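Local coordinates for endoglucanase A (Clostridium cellulolyticum, PDB 1EDG), which hydrolyses internal beta-1,4-glucosidic bonds of cellulose through its family 5 glycoside hydrolase catalytic domain, a beta/alpha barrel, at residues F236-D241 with I249-H254; N294-T297 with P302-I305. One frame throughout, in Å; residues are numbered along the deposited sequence.

Contact 1: residues F236-D241 with I249-H254; sequences FRMPND and IIVSVH
Met238 lays its thioether over Val251, the two side chains running at about a right angle, with SD 3.9 Å from the CG2 methyl of Val251. The terminal CE reaches the same methyl at 4.2 Å, so one branch of the valine takes both atoms. The methionine gets there by folding: CG stands anti to the backbone N (chi1 -151°), and bends at chi2 and chi3 bring the sulfur and its methyl round to the valine.

One step further along the loop, Pro239 contributes its CD methylene, 4.1 Å from CG2 of Ile249, and Met238 CG comes to 4.3 Å from that same methyl. Ile249 therefore works with two branches. CG2 fills the angle between methionine and proline, while CD1, carried on the CG1 arm beside the backbone N (chi1 -54°), lies 4.0 Å from OD2 of Asp241.

That last touch is a methyl against a carboxylate oxygen and carries no polar bond. The charge of Asp241 is answered elsewhere: OD2 makes a salt bridge with Arg208 of helix 187-209 and accepts a hydrogen bond from Asn245. Gln201 on the same helix holds the backbone N of Asn240.

Across the contact itself the loop, which connects helix 228-232 to barrel strand 249-254, lies on the strand's outer side through methyls, a ring methylene and a thioether. Between loop and strand the contact is apolar; the charge and hydrogen bonds named above go elsewhere, largely to helix 187-209, on which Pro239 packs as well. The fit against the strand therefore rests on shape rather than on directional bonds.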
# COMPACT_ATOMS: atom_id res chain seq x y z
N PHE A 236 11.81 12.00 -10.22
CA PHE A 236 11.53 10.57 -10.07
C PHE A 236 12.03 9.79 -11.27
O PHE A 236 11.73 10.14 -12.42
CB PHE A 236 10.03 10.33 -9.88
CG PHE A 236 9.67 8.87 -9.69
CD1 PHE A 236 9.85 8.25 -8.46
CD2 PHE A 236 9.16 8.12 -10.75
CE1 PHE A 236 9.53 6.90 -8.29
CE2 PHE A 236 8.84 6.77 -10.59
CZ PHE A 236 9.02 6.16 -9.35
N ARG A 237 12.78 8.72 -11.01
CA ARG A 237 13.31 7.89 -12.08
C ARG A 237 12.92 6.43 -11.90
O ARG A 237 13.24 5.81 -10.88
CB ARG A 237 14.83 8.02 -12.15
CG ARG A 237 15.32 9.35 -12.68
CD ARG A 237 16.84 9.40 -12.66
NE ARG A 237 17.43 8.23 -13.30
CZ ARG A 237 18.74 8.00 -13.40
NH1 ARG A 237 19.61 8.88 -12.90
NH2 ARG A 237 19.18 6.90 -13.99
N MET A 238 12.22 5.88 -12.89
CA MET A 238 11.81 4.48 -12.85
C MET A 238 13.07 3.63 -12.94
O MET A 238 13.95 3.91 -13.75
CB MET A 238 10.92 4.18 -14.05
CG MET A 238 9.91 3.08 -13.81
SD MET A 238 8.44 3.77 -13.05
CE MET A 238 7.73 4.53 -14.47
N PRO A 239 13.16 2.56 -12.14
CA PRO A 239 14.34 1.68 -12.16
C PRO A 239 14.55 0.95 -13.49
O PRO A 239 13.59 0.61 -14.18
CB PRO A 239 14.04 0.67 -11.05
CG PRO A 239 13.08 1.37 -10.16
CD PRO A 239 12.20 2.10 -11.13
N ASN A 240 15.81 0.70 -13.82
CA ASN A 240 16.18 -0.03 -15.02
C ASN A 240 15.98 -1.51 -14.68
O ASN A 240 16.50 -1.99 -13.68
CB ASN A 240 17.66 0.22 -15.37
CG ASN A 240 18.11 -0.53 -16.61
OD1 ASN A 240 18.79 -1.55 -16.52
ND2 ASN A 240 17.73 -0.03 -17.77
N ASP A 241 15.21 -2.22 -15.50
CA ASP A 241 14.95 -3.64 -15.26
C ASP A 241 15.82 -4.48 -16.20
O ASP A 241 16.39 -3.95 -17.16
CB ASP A 241 13.46 -3.93 -15.51
CG ASP A 241 12.96 -5.17 -14.76
OD1 ASP A 241 13.76 -5.88 -14.13
OD2 ASP A 241 11.74 -5.43 -14.82
N ILE A 249 7.42 -3.08 -13.76
CA ILE A 249 7.55 -2.21 -12.58
C ILE A 249 6.28 -1.38 -12.41
O ILE A 249 5.83 -0.71 -13.34
CB ILE A 249 8.78 -1.24 -12.70
CG1 ILE A 249 10.08 -2.02 -12.97
CG2 ILE A 249 8.92 -0.41 -11.42
CD1 ILE A 249 10.43 -3.03 -11.92
N ILE A 250 5.70 -1.46 -11.22
CA ILE A 250 4.47 -0.76 -10.88
C ILE A 250 4.76 0.42 -9.95
O ILE A 250 5.52 0.29 -8.99
CB ILE A 250 3.49 -1.72 -10.15
CG1 ILE A 250 3.19 -2.94 -11.02
CG2 ILE A 250 2.19 -1.00 -9.79
CD1 ILE A 250 2.41 -4.02 -10.30
N VAL A 251 4.17 1.58 -10.24
CA VAL A 251 4.36 2.76 -9.41
C VAL A 251 3.40 2.66 -8.21
O VAL A 251 2.22 2.34 -8.37
CB VAL A 251 4.03 4.06 -10.19
CG1 VAL A 251 4.27 5.28 -9.32
CG2 VAL A 251 4.86 4.12 -11.46
N SER A 252 3.92 2.96 -7.02
CA SER A 252 3.13 2.90 -5.80
C SER A 252 2.84 4.29 -5.25
O SER A 252 3.74 5.12 -5.13
CB SER A 252 3.91 2.10 -4.74
OG SER A 252 3.26 2.15 -3.48
N VAL A 253 1.57 4.57 -4.97
CA VAL A 253 1.19 5.86 -4.39
C VAL A 253 0.20 5.63 -3.26
O VAL A 253 -0.54 4.63 -3.26
CB VAL A 253 0.55 6.86 -5.41
CG1 VAL A 253 1.45 7.06 -6.62
CG2 VAL A 253 -0.82 6.40 -5.82
N HIS A 254 0.23 6.51 -2.26
CA HIS A 254 -0.70 6.44 -1.13
C HIS A 254 -1.39 7.78 -1.18
O HIS A 254 -0.74 8.80 -1.38
CB HIS A 254 0.04 6.25 0.20
CG HIS A 254 0.72 4.93 0.34
ND1 HIS A 254 1.55 4.62 1.40
CD2 HIS A 254 0.71 3.83 -0.45
CE1 HIS A 254 2.02 3.39 1.26
NE2 HIS A 254 1.52 2.89 0.14

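Contact 2: residues N294-T297 with P302-I305; sequences NKYT and PVII
The ring of Tyr296 carries CG of its chain neighbour Lys295 on one face, 3.6 Å above the plane and displaced toward the rim. Val303 comes to the base of the ring obliquely: its CG2 methyl lies 3.6 Å from Tyr296 CB and 4.1 Å from each of CG and CD2. At the far end of the ring, OH is hydrogen-bonded to the backbone O of Ala231.

The same valine methyl also meets CG2 of Thr297, at 3.9 Å, and so touches two consecutive residues of the helix end. Val303 places it there with CG1 anti to the backbone N (chi1 -180°), which sets CG2 beside that nitrogen. Thr297 gives the valine its methyl, while its OG1 is hydrogen-bonded to the backbone O of Arg333; the threonine's polar and apolar branches have separate jobs.

All three touching residues are buried. Helix 279-297 ends here in a wider, pi-type turn, and a short connection leads into strand 303-308, the helix-to-strand connection of a beta/alpha barrel. Ile292, earlier on the helix, also packs on Val303; Met23 of helix 21-29 touches Thr297, and Val251 of adjacent strand 249-254 flanks Val303.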
# COMPACT_ATOMS: atom_id res chain seq x y z
N ASN A 294 -2.36 11.01 -16.72
CA ASN A 294 -1.57 11.66 -17.76
C ASN A 294 -0.12 11.20 -17.81
O ASN A 294 0.42 10.98 -18.90
CB ASN A 294 -1.62 13.18 -17.58
CG ASN A 294 -3.02 13.73 -17.80
OD1 ASN A 294 -3.80 13.20 -18.59
ND2 ASN A 294 -3.34 14.81 -17.09
N LYS A 295 0.48 11.01 -16.65
CA LYS A 295 1.87 10.61 -16.58
C LYS A 295 2.12 9.12 -16.75
O LYS A 295 3.13 8.72 -17.35
CB LYS A 295 2.47 11.10 -15.26
CG LYS A 295 3.96 10.83 -15.08
CD LYS A 295 4.77 11.53 -16.16
CE LYS A 295 6.27 11.31 -15.96
NZ LYS A 295 6.79 11.98 -14.73
N TYR A 296 1.20 8.29 -16.29
CA TYR A 296 1.41 6.85 -16.34
C TYR A 296 0.38 5.94 -16.99
O TYR A 296 0.66 5.31 -18.01
CB TYR A 296 1.71 6.30 -14.94
CG TYR A 296 2.98 6.83 -14.31
CD1 TYR A 296 4.23 6.51 -14.85
CD2 TYR A 296 2.94 7.66 -13.18
CE1 TYR A 296 5.40 7.00 -14.29
CE2 TYR A 296 4.12 8.15 -12.61
CZ TYR A 296 5.35 7.81 -13.18
OH TYR A 296 6.53 8.28 -12.65
N THR A 297 -0.81 5.84 -16.39
CA THR A 297 -1.81 4.91 -16.90
C THR A 297 -2.29 5.12 -18.34
O THR A 297 -2.50 4.14 -19.06
CB THR A 297 -2.98 4.70 -15.91
OG1 THR A 297 -3.66 5.94 -15.69
CG2 THR A 297 -2.46 4.18 -14.58
N PRO A 302 1.48 0.63 -15.24
CA PRO A 302 0.63 0.38 -14.07
C PRO A 302 0.95 1.19 -12.81
O PRO A 302 2.12 1.43 -12.48
CB PRO A 302 0.78 -1.12 -13.85
CG PRO A 302 2.14 -1.41 -14.35
CD PRO A 302 2.27 -0.57 -15.59
N VAL A 303 -0.12 1.58 -12.11
CA VAL A 303 -0.04 2.33 -10.86
C VAL A 303 -1.05 1.73 -9.87
O VAL A 303 -2.17 1.37 -10.25
CB VAL A 303 -0.38 3.83 -11.06
CG1 VAL A 303 -0.28 4.58 -9.72
CG2 VAL A 303 0.54 4.48 -12.09
N ILE A 304 -0.63 1.61 -8.61
CA ILE A 304 -1.49 1.08 -7.57
C ILE A 304 -1.54 2.05 -6.40
O ILE A 304 -0.50 2.54 -5.95
CB ILE A 304 -0.97 -0.31 -7.04
CG1 ILE A 304 -1.18 -1.41 -8.09
CG2 ILE A 304 -1.66 -0.68 -5.73
CD1 ILE A 304 -0.61 -2.75 -7.67
N ILE A 305 -2.75 2.40 -5.97
CA ILE A 305 -2.92 3.26 -4.79
C ILE A 305 -2.95 2.21 -3.67
O ILE A 305 -3.98 1.57 -3.41
CB ILE A 305 -4.25 4.07 -4.84
CG1 ILE A 305 -4.19 5.10 -5.97
CG2 ILE A 305 -4.48 4.78 -3.50
CD1 ILE A 305 -5.47 5.89 -6.18

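Overall arrangement
Contacts 1 and 2 rest on neighbouring parallel strands of the eight-stranded barrel, 249-254 and 303-308, with centres about 10 Å apart. The strands are probably joined by backbone bonds from Val251 N to Pro302 O and from Ile304 N to Val251 O. Tyr296 of contact 2 is also shared packing ground: Phe236 and Met238 of contact 1 both lie against it. Contact 1 is partly buried, a loop laid on a strand, and its polar side chain is paired with a charged partner on a helix. Contact 2 is wholly buried, a helix end against a strand, and its two hydroxyls go to backbone carbonyls.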